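Local coordinates for SusD superfamily protein (Bacteroides fragilis, PDB 3L22) that probably binds glycans at the bacterial outer membrane, as other SusD-family proteins do, and binds zinc ions in the crystal, at residues 47-52 with 395-400; 69-74 with 413-418; 230-235 with 246-251. One frame throughout, in Å; residues are numbered along the deposited sequence.

Contact 1 (47-52 with 395-400)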
loop_
_atom_site.group_PDB
_atom_site.type_symbol
_atom_site.label_atom_id
_atom_site.label_comp_id
_atom_site.label_asym_id
_atom_site.label_seq_id
_atom_site.Cartn_x
_atom_site.Cartn_y
_atom_site.Cartn_z
ATOM N N LEU A 47 2.891 0.234 8.072
ATOM C CA LEU A 47 4.038 0.947 8.600
ATOM C C LEU A 47 5.366 0.405 8.050
ATOM O O LEU A 47 6.324 1.167 7.880
ATOM C CB LEU A 47 4.052 0.883 10.138
ATOM C CG LEU A 47 3.005 1.781 10.803
ATOM C CD1 LEU A 47 2.541 1.242 12.175
ATOM C CD2 LEU A 47 3.504 3.214 10.880
ATOM N N VAL A 48 5.416 -0.904 7.777
ATOM C CA VAL A 48 6.572 -1.519 7.155
ATOM C C VAL A 48 7.011 -0.781 5.899
ATOM O O VAL A 48 8.199 -0.550 5.725
ATOM C CB VAL A 48 6.333 -3.034 6.854
ATOM C CG1 VAL A 48 7.244 -3.535 5.713
ATOM C CG2 VAL A 48 6.516 -3.814 8.123
ATOM N N PHE A 49 6.063 -0.384 5.050
ATOM C CA PHE A 49 6.433 0.279 3.793
ATOM C C PHE A 49 6.993 1.694 3.973
ATOM O O PHE A 49 7.841 2.109 3.171
ATOM C CB PHE A 49 5.324 0.147 2.747
ATOM C CG PHE A 49 5.063 -1.290 2.399
ATOM C CD1 PHE A 49 5.992 -2.010 1.637
ATOM C CD2 PHE A 49 3.963 -1.957 2.899
ATOM C CE1 PHE A 49 5.793 -3.359 1.339
ATOM C CE2 PHE A 49 3.757 -3.311 2.596
ATOM C CZ PHE A 49 4.682 -4.001 1.814
ATOM N N ASP A 50 6.606 2.400 5.034
ATOM C CA ASP A 50 7.254 3.660 5.366
ATOM C C ASP A 50 8.593 3.451 6.007
ATOM O O ASP A 50 9.528 4.190 5.704
ATOM C CB ASP A 50 6.362 4.526 6.221
ATOM C CG ASP A 50 5.159 5.037 5.417
ATOM O OD1 ASP A 50 5.391 5.855 4.470
ATOM O OD2 ASP A 50 4.032 4.545 5.655
ATOM N N ASN A 51 8.700 2.464 6.893
ATOM C CA ASN A 51 9.987 2.132 7.496
ATOM C C ASN A 51 11.043 1.677 6.481
ATOM O O ASN A 51 12.233 1.977 6.632
ATOM C CB ASN A 51 9.813 1.062 8.576
ATOM C CG ASN A 51 9.453 1.668 9.943
ATOM O OD1 ASN A 51 10.339 1.935 10.749
ATOM N ND2 ASN A 51 8.160 1.923 10.179
ATOM N N ARG A 52 10.625 0.970 5.441
ATOM C CA ARG A 52 11.549 0.583 4.381
ATOM C C ARG A 52 12.052 1.764 3.599
ATOM O O ARG A 52 13.192 1.741 3.136
ATOM C CB ARG A 52 10.954 -0.512 3.485
ATOM C CG ARG A 52 10.900 -1.835 4.218
ATOM C CD ARG A 52 10.288 -3.019 3.441
ATOM N NE ARG A 52 10.819 -3.282 2.104
ATOM C CZ ARG A 52 11.959 -3.904 1.804
ATOM N NH1 ARG A 52 12.795 -4.350 2.745
ATOM N NH2 ARG A 52 12.271 -4.090 0.517
ATOM N N ARG A 395 6.161 4.516 0.183
ATOM C CA ARG A 395 7.498 4.866 -0.244
ATOM C C ARG A 395 8.447 3.676 -0.554
ATOM O O ARG A 395 9.163 3.654 -1.584
ATOM C CB ARG A 395 8.125 5.790 0.789
ATOM C CG ARG A 395 9.566 6.188 0.466
ATOM C CD ARG A 395 9.651 6.946 -0.846
ATOM N NE ARG A 395 11.011 7.312 -1.177
ATOM C CZ ARG A 395 11.486 7.438 -2.411
ATOM N NH1 ARG A 395 10.724 7.274 -3.492
ATOM N NH2 ARG A 395 12.759 7.744 -2.577
ATOM N N GLY A 396 8.457 2.708 0.347
ATOM C CA GLY A 396 9.305 1.536 0.201
ATOM C C GLY A 396 8.893 0.674 -0.990
ATOM O O GLY A 396 9.712 -0.082 -1.513
ATOM N N ILE A 397 7.634 0.791 -1.430
ATOM C CA ILE A 397 7.190 0.093 -2.639
ATOM C C ILE A 397 7.727 0.817 -3.884
ATOM O O ILE A 397 8.214 0.178 -4.816
ATOM C CB ILE A 397 5.658 -0.032 -2.705
ATOM C CG1 ILE A 397 5.182 -0.928 -1.546
ATOM C CG2 ILE A 397 5.226 -0.557 -4.050
ATOM C CD1 ILE A 397 3.661 -1.022 -1.328
ATOM N N ASP A 398 7.650 2.146 -3.911
ATOM C CA ASP A 398 8.114 2.883 -5.093
ATOM C C ASP A 398 9.617 2.672 -5.311
ATOM O O ASP A 398 10.073 2.431 -6.452
ATOM C CB ASP A 398 7.772 4.376 -4.983
ATOM C CG ASP A 398 6.303 4.699 -5.296
ATOM O OD1 ASP A 398 5.542 3.839 -5.841
ATOM O OD2 ASP A 398 5.897 5.855 -5.027
ATOM N N ILE A 399 10.386 2.677 -4.219
ATOM C CA ILE A 399 11.841 2.466 -4.310
ATOM C C ILE A 399 12.136 1.067 -4.893
ATOM O O ILE A 399 12.945 0.879 -5.825
ATOM C CB ILE A 399 12.500 2.589 -2.917
ATOM C CG1 ILE A 399 12.464 4.056 -2.440
ATOM C CG2 ILE A 399 13.940 2.076 -2.942
ATOM C CD1 ILE A 399 12.792 4.307 -0.913
HETATM N N MSE A 400 11.475 0.079 -4.299
HETATM C CA MSE A 400 11.726 -1.283 -4.675
HETATM C C MSE A 400 11.269 -1.585 -6.106
HETATM O O MSE A 400 12.025 -2.198 -6.848
HETATM C CB MSE A 400 11.052 -2.252 -3.734
HETATM C CG MSE A 400 11.658 -3.645 -3.807
HETATM SE SE MSE A 400 10.622 -4.681 -2.570
HETATM C CE MSE A 400 11.911 -6.117 -2.243
HETATM O O HOH W 1 4.678 6.204 2.041
HETATM O O HOH W 2 9.253 -2.613 -0.142
#

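Contact 2 (69-74 with 413-418)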
loop_
_atom_site.group_PDB
_atom_site.type_symbol
_atom_site.label_atom_id
_atom_site.label_comp_id
_atom_site.label_asym_id
_atom_site.label_seq_id
_atom_site.Cartn_x
_atom_site.Cartn_y
_atom_site.Cartn_z
ATOM N N THR A 69 13.114 -3.432 10.431
ATOM C CA THR A 69 12.613 -3.094 9.108
ATOM C C THR A 69 13.271 -1.829 8.612
ATOM O O THR A 69 13.752 -1.790 7.475
ATOM C CB THR A 69 11.095 -2.936 9.082
ATOM O OG1 THR A 69 10.514 -4.189 9.412
ATOM C CG2 THR A 69 10.623 -2.470 7.672
ATOM N N TYR A 70 13.319 -0.800 9.461
ATOM C CA TYR A 70 13.915 0.482 9.077
ATOM C C TYR A 70 15.387 0.328 8.685
ATOM O O TYR A 70 15.847 0.892 7.694
ATOM C CB TYR A 70 13.807 1.537 10.187
ATOM C CG TYR A 70 14.514 2.831 9.745
ATOM C CD1 TYR A 70 13.924 3.683 8.797
ATOM C CD2 TYR A 70 15.775 3.177 10.241
ATOM C CE1 TYR A 70 14.586 4.829 8.337
ATOM C CE2 TYR A 70 16.441 4.333 9.799
ATOM C CZ TYR A 70 15.846 5.148 8.844
ATOM O OH TYR A 70 16.498 6.276 8.406
ATOM N N ASN A 71 16.101 -0.448 9.492
ATOM C CA ASN A 71 17.522 -0.711 9.289
ATOM C C ASN A 71 17.825 -1.749 8.222
ATOM O O ASN A 71 18.989 -2.092 8.009
ATOM C CB ASN A 71 18.140 -1.135 10.615
ATOM C CG ASN A 71 18.323 0.009 11.568
ATOM O OD1 ASN A 71 18.432 1.176 11.170
ATOM N ND2 ASN A 71 18.422 -0.323 12.857
HETATM N N MSE A 72 16.805 -2.240 7.533
HETATM C CA MSE A 72 17.008 -3.182 6.421
HETATM C C MSE A 72 17.755 -4.412 6.936
HETATM O O MSE A 72 18.723 -4.874 6.341
HETATM C CB MSE A 72 17.745 -2.535 5.237
HETATM C CG MSE A 72 17.152 -1.247 4.773
HETATM SE SE MSE A 72 15.315 -1.387 4.134
HETATM C CE MSE A 72 15.642 -2.328 2.464
ATOM N N ASN A 73 17.252 -4.950 8.046
ATOM C CA ASN A 73 17.931 -6.011 8.746
ATOM C C ASN A 73 16.973 -7.125 9.167
ATOM O O ASN A 73 17.236 -7.803 10.130
ATOM C CB ASN A 73 18.648 -5.435 9.971
ATOM C CG ASN A 73 19.687 -6.382 10.547
ATOM O OD1 ASN A 73 20.450 -6.989 9.808
ATOM N ND2 ASN A 73 19.713 -6.516 11.870
ATOM N N VAL A 74 15.892 -7.330 8.427
ATOM C CA VAL A 74 14.869 -8.293 8.833
ATOM C C VAL A 74 15.324 -9.707 8.483
ATOM O O VAL A 74 15.778 -9.961 7.342
ATOM C CB VAL A 74 13.491 -8.003 8.198
ATOM C CG1 VAL A 74 12.567 -9.189 8.413
ATOM C CG2 VAL A 74 12.907 -6.716 8.806
ATOM N N GLU A 413 25.648 6.923 10.565
ATOM C CA GLU A 413 25.705 5.767 9.706
ATOM C C GLU A 413 24.809 6.006 8.488
ATOM O O GLU A 413 23.843 6.780 8.569
ATOM C CB GLU A 413 25.282 4.530 10.457
ATOM C CG GLU A 413 25.153 3.311 9.585
ATOM N N THR A 414 25.163 5.398 7.363
ATOM C CA THR A 414 24.324 5.422 6.172
ATOM C C THR A 414 23.914 4.007 5.801
ATOM O O THR A 414 24.760 3.136 5.694
ATOM C CB THR A 414 25.068 6.101 4.999
ATOM O OG1 THR A 414 25.194 7.473 5.307
ATOM C CG2 THR A 414 24.318 5.969 3.647
ATOM N N ILE A 415 22.613 3.803 5.638
ATOM C CA ILE A 415 22.041 2.613 5.090
ATOM C C ILE A 415 22.050 2.730 3.577
ATOM O O ILE A 415 21.621 3.743 3.024
ATOM C CB ILE A 415 20.607 2.416 5.618
ATOM C CG1 ILE A 415 20.654 2.195 7.138
ATOM C CG2 ILE A 415 19.910 1.201 4.964
ATOM C CD1 ILE A 415 19.327 2.477 7.831
ATOM N N ASN A 416 22.602 1.727 2.905
ATOM C CA ASN A 416 22.701 1.721 1.444
ATOM C C ASN A 416 22.585 0.286 0.965
ATOM O O ASN A 416 23.574 -0.473 0.966
ATOM C CB ASN A 416 24.028 2.378 0.979
ATOM C CG ASN A 416 24.094 2.572 -0.554
ATOM O OD1 ASN A 416 23.247 2.103 -1.282
ATOM N ND2 ASN A 416 25.114 3.256 -1.019
ATOM N N VAL A 417 21.369 -0.096 0.589
ATOM C CA VAL A 417 21.060 -1.483 0.254
ATOM C C VAL A 417 20.458 -1.513 -1.135
ATOM O O VAL A 417 19.481 -0.802 -1.431
ATOM C CB VAL A 417 20.100 -2.113 1.297
ATOM C CG1 VAL A 417 19.846 -3.627 0.987
ATOM C CG2 VAL A 417 20.682 -1.961 2.692
ATOM N N GLY A 418 21.056 -2.318 -1.999
ATOM C CA GLY A 418 20.640 -2.421 -3.399
ATOM C C GLY A 418 20.195 -3.810 -3.788
ATOM O O GLY A 418 20.311 -4.746 -2.999
#

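Contact 3 (230-235 with 246-251). With ZN (zinc ion), chain D.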
loop_
_atom_site.group_PDB
_atom_site.type_symbol
_atom_site.label_atom_id
_atom_site.label_comp_id
_atom_site.label_asym_id
_atom_site.label_seq_id
_atom_site.Cartn_x
_atom_site.Cartn_y
_atom_site.Cartn_z
ATOM N N TYR A 230 -13.686 11.306 -8.825
ATOM C CA TYR A 230 -13.012 11.794 -7.613
ATOM C C TYR A 230 -12.448 13.193 -7.843
ATOM O O TYR A 230 -12.410 13.681 -8.975
ATOM C CB TYR A 230 -11.901 10.842 -7.158
ATOM C CG TYR A 230 -12.401 9.454 -6.873
ATOM C CD1 TYR A 230 -12.869 9.093 -5.605
ATOM C CD2 TYR A 230 -12.462 8.496 -7.886
ATOM C CE1 TYR A 230 -13.327 7.811 -5.349
ATOM C CE2 TYR A 230 -12.927 7.191 -7.623
ATOM C CZ TYR A 230 -13.348 6.864 -6.373
ATOM O OH TYR A 230 -13.832 5.604 -6.132
ATOM N N SER A 231 -12.022 13.854 -6.775
ATOM C CA SER A 231 -11.396 15.155 -6.911
ATOM C C SER A 231 -10.386 15.370 -5.798
ATOM O O SER A 231 -10.209 14.493 -4.957
ATOM C CB SER A 231 -12.491 16.228 -6.916
ATOM O OG SER A 231 -13.249 16.137 -5.733
ATOM N N LEU A 232 -9.662 16.488 -5.878
ATOM C CA LEU A 232 -8.691 16.878 -4.906
ATOM C C LEU A 232 -9.283 18.031 -4.137
ATOM O O LEU A 232 -9.286 19.159 -4.625
ATOM C CB LEU A 232 -7.389 17.352 -5.570
ATOM C CG LEU A 232 -6.597 16.375 -6.444
ATOM C CD1 LEU A 232 -5.351 17.070 -7.008
ATOM C CD2 LEU A 232 -6.248 15.106 -5.650
ATOM N N PRO A 233 -9.807 17.768 -2.930
ATOM C CA PRO A 233 -10.252 18.900 -2.099
ATOM C C PRO A 233 -9.087 19.858 -1.765
ATOM O O PRO A 233 -7.938 19.440 -1.695
ATOM C CB PRO A 233 -10.751 18.213 -0.833
ATOM C CG PRO A 233 -11.067 16.788 -1.263
ATOM C CD PRO A 233 -10.077 16.471 -2.297
ATOM N N GLU A 234 -9.387 21.127 -1.554
ATOM C CA GLU A 234 -8.356 22.104 -1.193
ATOM C C GLU A 234 -7.734 21.896 0.210
ATOM O O GLU A 234 -6.631 22.376 0.492
ATOM C CB GLU A 234 -8.927 23.524 -1.285
ATOM C CG GLU A 234 -9.265 23.932 -2.713
ATOM C CD GLU A 234 -8.022 24.107 -3.628
ATOM O OE1 GLU A 234 -6.835 24.093 -3.204
ATOM O OE2 GLU A 234 -8.265 24.269 -4.812
ATOM N N ASP A 235 -8.458 21.229 1.087
ATOM C CA ASP A 235 -8.011 20.991 2.460
ATOM C C ASP A 235 -7.361 19.603 2.500
ATOM O O ASP A 235 -8.053 18.584 2.402
ATOM C CB ASP A 235 -9.224 21.078 3.393
ATOM C CG ASP A 235 -8.886 20.851 4.883
ATOM O OD1 ASP A 235 -7.814 20.343 5.279
ATOM O OD2 ASP A 235 -9.761 21.187 5.693
ATOM N N SER A 246 -13.103 11.533 2.097
ATOM C CA SER A 246 -13.501 12.707 1.376
ATOM C C SER A 246 -13.807 12.278 -0.058
ATOM O O SER A 246 -13.707 11.091 -0.398
ATOM C CB SER A 246 -12.366 13.735 1.365
ATOM O OG SER A 246 -11.290 13.319 0.501
ATOM N N GLN A 247 -14.109 13.247 -0.915
ATOM C CA GLN A 247 -14.218 13.008 -2.353
ATOM C C GLN A 247 -12.905 12.579 -3.045
ATOM O O GLN A 247 -12.939 12.244 -4.237
ATOM C CB GLN A 247 -14.757 14.248 -3.048
ATOM C CG GLN A 247 -16.253 14.408 -2.686
ATOM C CD GLN A 247 -16.883 15.597 -3.298
ATOM O OE1 GLN A 247 -16.194 16.455 -3.846
ATOM N NE2 GLN A 247 -18.197 15.687 -3.195
ATOM N N GLU A 248 -11.782 12.625 -2.326
ATOM C CA GLU A 248 -10.502 12.093 -2.808
ATOM C C GLU A 248 -10.308 10.593 -2.539
ATOM O O GLU A 248 -9.462 9.955 -3.178
ATOM C CB GLU A 248 -9.354 12.880 -2.182
ATOM C CG GLU A 248 -8.064 12.763 -2.922
ATOM C CD GLU A 248 -6.866 13.405 -2.233
ATOM O OE1 GLU A 248 -7.059 14.316 -1.394
ATOM O OE2 GLU A 248 -5.712 12.993 -2.574
ATOM N N SER A 249 -11.099 10.028 -1.624
ATOM C CA SER A 249 -10.823 8.713 -1.068
ATOM C C SER A 249 -11.350 7.627 -1.970
ATOM O O SER A 249 -12.542 7.582 -2.250
ATOM C CB SER A 249 -11.488 8.593 0.312
ATOM O OG SER A 249 -11.070 9.639 1.159
ATOM N N ILE A 250 -10.470 6.750 -2.430
ATOM C CA ILE A 250 -10.880 5.648 -3.287
ATOM C C ILE A 250 -11.096 4.414 -2.444
ATOM O O ILE A 250 -12.171 3.802 -2.484
ATOM C CB ILE A 250 -9.864 5.394 -4.427
ATOM C CG1 ILE A 250 -9.734 6.650 -5.315
ATOM C CG2 ILE A 250 -10.317 4.154 -5.229
ATOM C CD1 ILE A 250 -8.492 6.727 -6.195
ATOM N N PHE A 251 -10.075 4.000 -1.706
ATOM C CA PHE A 251 -10.185 2.792 -0.875
ATOM C C PHE A 251 -9.363 2.963 0.407
ATOM O O PHE A 251 -8.183 3.361 0.336
ATOM C CB PHE A 251 -9.718 1.543 -1.661
ATOM C CG PHE A 251 -9.813 0.266 -0.875
ATOM C CD1 PHE A 251 -11.053 -0.253 -0.525
ATOM C CD2 PHE A 251 -8.660 -0.420 -0.464
ATOM C CE1 PHE A 251 -11.153 -1.405 0.266
ATOM C CE2 PHE A 251 -8.748 -1.592 0.299
ATOM C CZ PHE A 251 -9.983 -2.078 0.668
HETATM ZN ZN ZN D . -6.598 24.941 -6.249
HETATM O O HOH W 3 -15.444 14.494 -6.513
HETATM O O HOH W 4 -13.518 18.446 -3.904
HETATM O O HOH W 5 -4.882 25.089 -4.573
HETATM O O HOH W 6 -8.158 24.688 -8.013
HETATM O O HOH W 7 -6.053 22.664 -6.512
HETATM O O HOH W 8 -4.782 25.612 -7.750
HETATM O O HOH W 9 -6.632 27.217 -5.493
#

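Contact 1 (47-52 with 395-400)
Gly396 N donates to Phe49 O, 3.0 Å away, with an N-H...O angle of 138°. The bond is bent, and the N sits tilted from the carbonyl plane. Gly396 carries no side chain, and the two helices close in there: its CA is 4.8 Å from Phe49 CA. The axes of the short segments pass 7.3 Å apart and cross at 56°.

Two waters flank this backbone bond. One donates to Asp50 OD1 and accepts from Arg395 N. The other accepts from Arg52 NE at 2.8 Å, in the plane of the guanidinium, and donates weakly to Gly396 O. Arg52 bends at chi3 (51°), which folds its guanidinium toward the second helix. Its NH2 is then held by Tyr424 O.

On the apolar side, Ile397 lies over one face of the Phe49 ring. Ile397 CD1 is 4.0 Å from the ring centroid, in a CH-pi contact set toward the rim. Ile397 CG1 meets Phe49 CD1 at 3.5 Å. The ring of Tyr130 also meets it, the two planes inclined.

The arrangement is a helix-helix crossing with a glycine at closest approach, in the buried interior of this SusD-family protein, joining helix 44-52 to helix 395-401.

Contact 2 (69-74 with 413-418)
Met72 and Ile415 meet through aliphatic carbons: Met72 CG lies 3.7 Å from Ile415 CG2. Met72 CB reaches Val417 CG2 at 3.9 Å, so the root of one selenomethionine touches two strand residues. The far end of Ile415 points to the end of helix 67-70. Its CD1 lies 3.7 Å from Asn71 OD1. The same methyl is 3.8 Å from Tyr70 O and also touches Tyr70 CE2, oblique to the tyrosine ring. No hydrogen bond crosses between the segments. The contact is mainly apolar, though the Ile415 CD1 methyl also lies against two oxygens.

Backbone shape puts Met72 there. It is the first residue to leave helix 67-70, with a positive phi of 58°, and bonds back into the last turn make a Schellman motif. One of them is Met72 N to Thr69 O, 3.1 Å. The Met72 side chain then curls at chi2 (-61°) and chi3, which turns the selenium end back toward Arg52 of helix 44-52.

Strand 414-417 is one arm of a beta hairpin. Ile415 and Val417 point toward the helix end, while Asn416 between them points away. A bound zinc ion lies about 8 Å from the Ile415 side chain. Backbone bonds tie Ile415 to Lys408 and Val417 to Phe406 in the partner strand, 406-409.

Lys408 also reaches back to the helix end. Its NZ bonds to Tyr70 O and makes a cation-pi contact with the Tyr70 ring. Farther out, Asn416 OD1 has a weak hydrogen bond with His405 ND1, and His405 is a known zinc ligand of this protein.

Contact 3 (230-235 with 246-251)
The Tyr230 ring carries Ile250 on one face. Ile250 CG1 stands 3.7 Å from the ring centroid and almost on the normal, 10° off it, a CH-pi contact over the centre. At the ring edge, in plane, lies Gln247 O, 3.4 Å from Tyr230 CD1. Ser249 O approaches Tyr230 CE1 obliquely. Tyr327 and Ala201 are further neighbours of the tyrosine.

Gln247 O has a second task. It accepts from Ser231 N at 3.1 Å, with the donor well above the carbonyl plane. Two waters bridge Ser231 OG and Gln247 OE1, weakly on the glutamine side.

Residues 246-249 form a type I beta turn. Within it Ser246 OG accepts from Glu248 N, an ST turn, and Ser246 N bonds to Ser249 OG. Ile250 and Phe251 both face Phe325, a classic beta bulge in strand 249-253.

Glu248 extends past Pro233 and Leu232: its CB is 3.7 Å from Pro233 CD, and its OE2 is 3.8 Å from Leu232 CD2. Arg326 and Arg358 make salt bridges with its carboxylate, and Ala328 N adds a hydrogen bond. Glu234, farther along, binds a zinc ion through OE2 at 2.3 Å, and its OE1 forms a salt bridge with Lys297. Five waters complete six ligands.

The two cations and the N-H probably keep the buried Glu248 ionised, while the single protein ligand of this chain leaves the zinc largely hydrated.

How the contacts relate
Contacts 1 and 2 are neighbours, with centres 12 Å apart. Arg52 joins them: its NH1 lies 3.5 Å from Met72 CE, and its CG lies 3.5 Å from Thr69 CG2. Their segments alternate along the chain, and in each an early segment meets a late one. Contact 3 is local in sequence and stands apart, about 23 Å from contact 1 and about 34 Å from contact 2, centre to centre. Contacts 2 and 3 lie on opposite sides of the chain's centre. Contact 3 holds a zinc ion through Glu234, another zinc lies near Ile415 of contact 2, and the Met400 side chain of contact 1 is about 13 Å from a zinc.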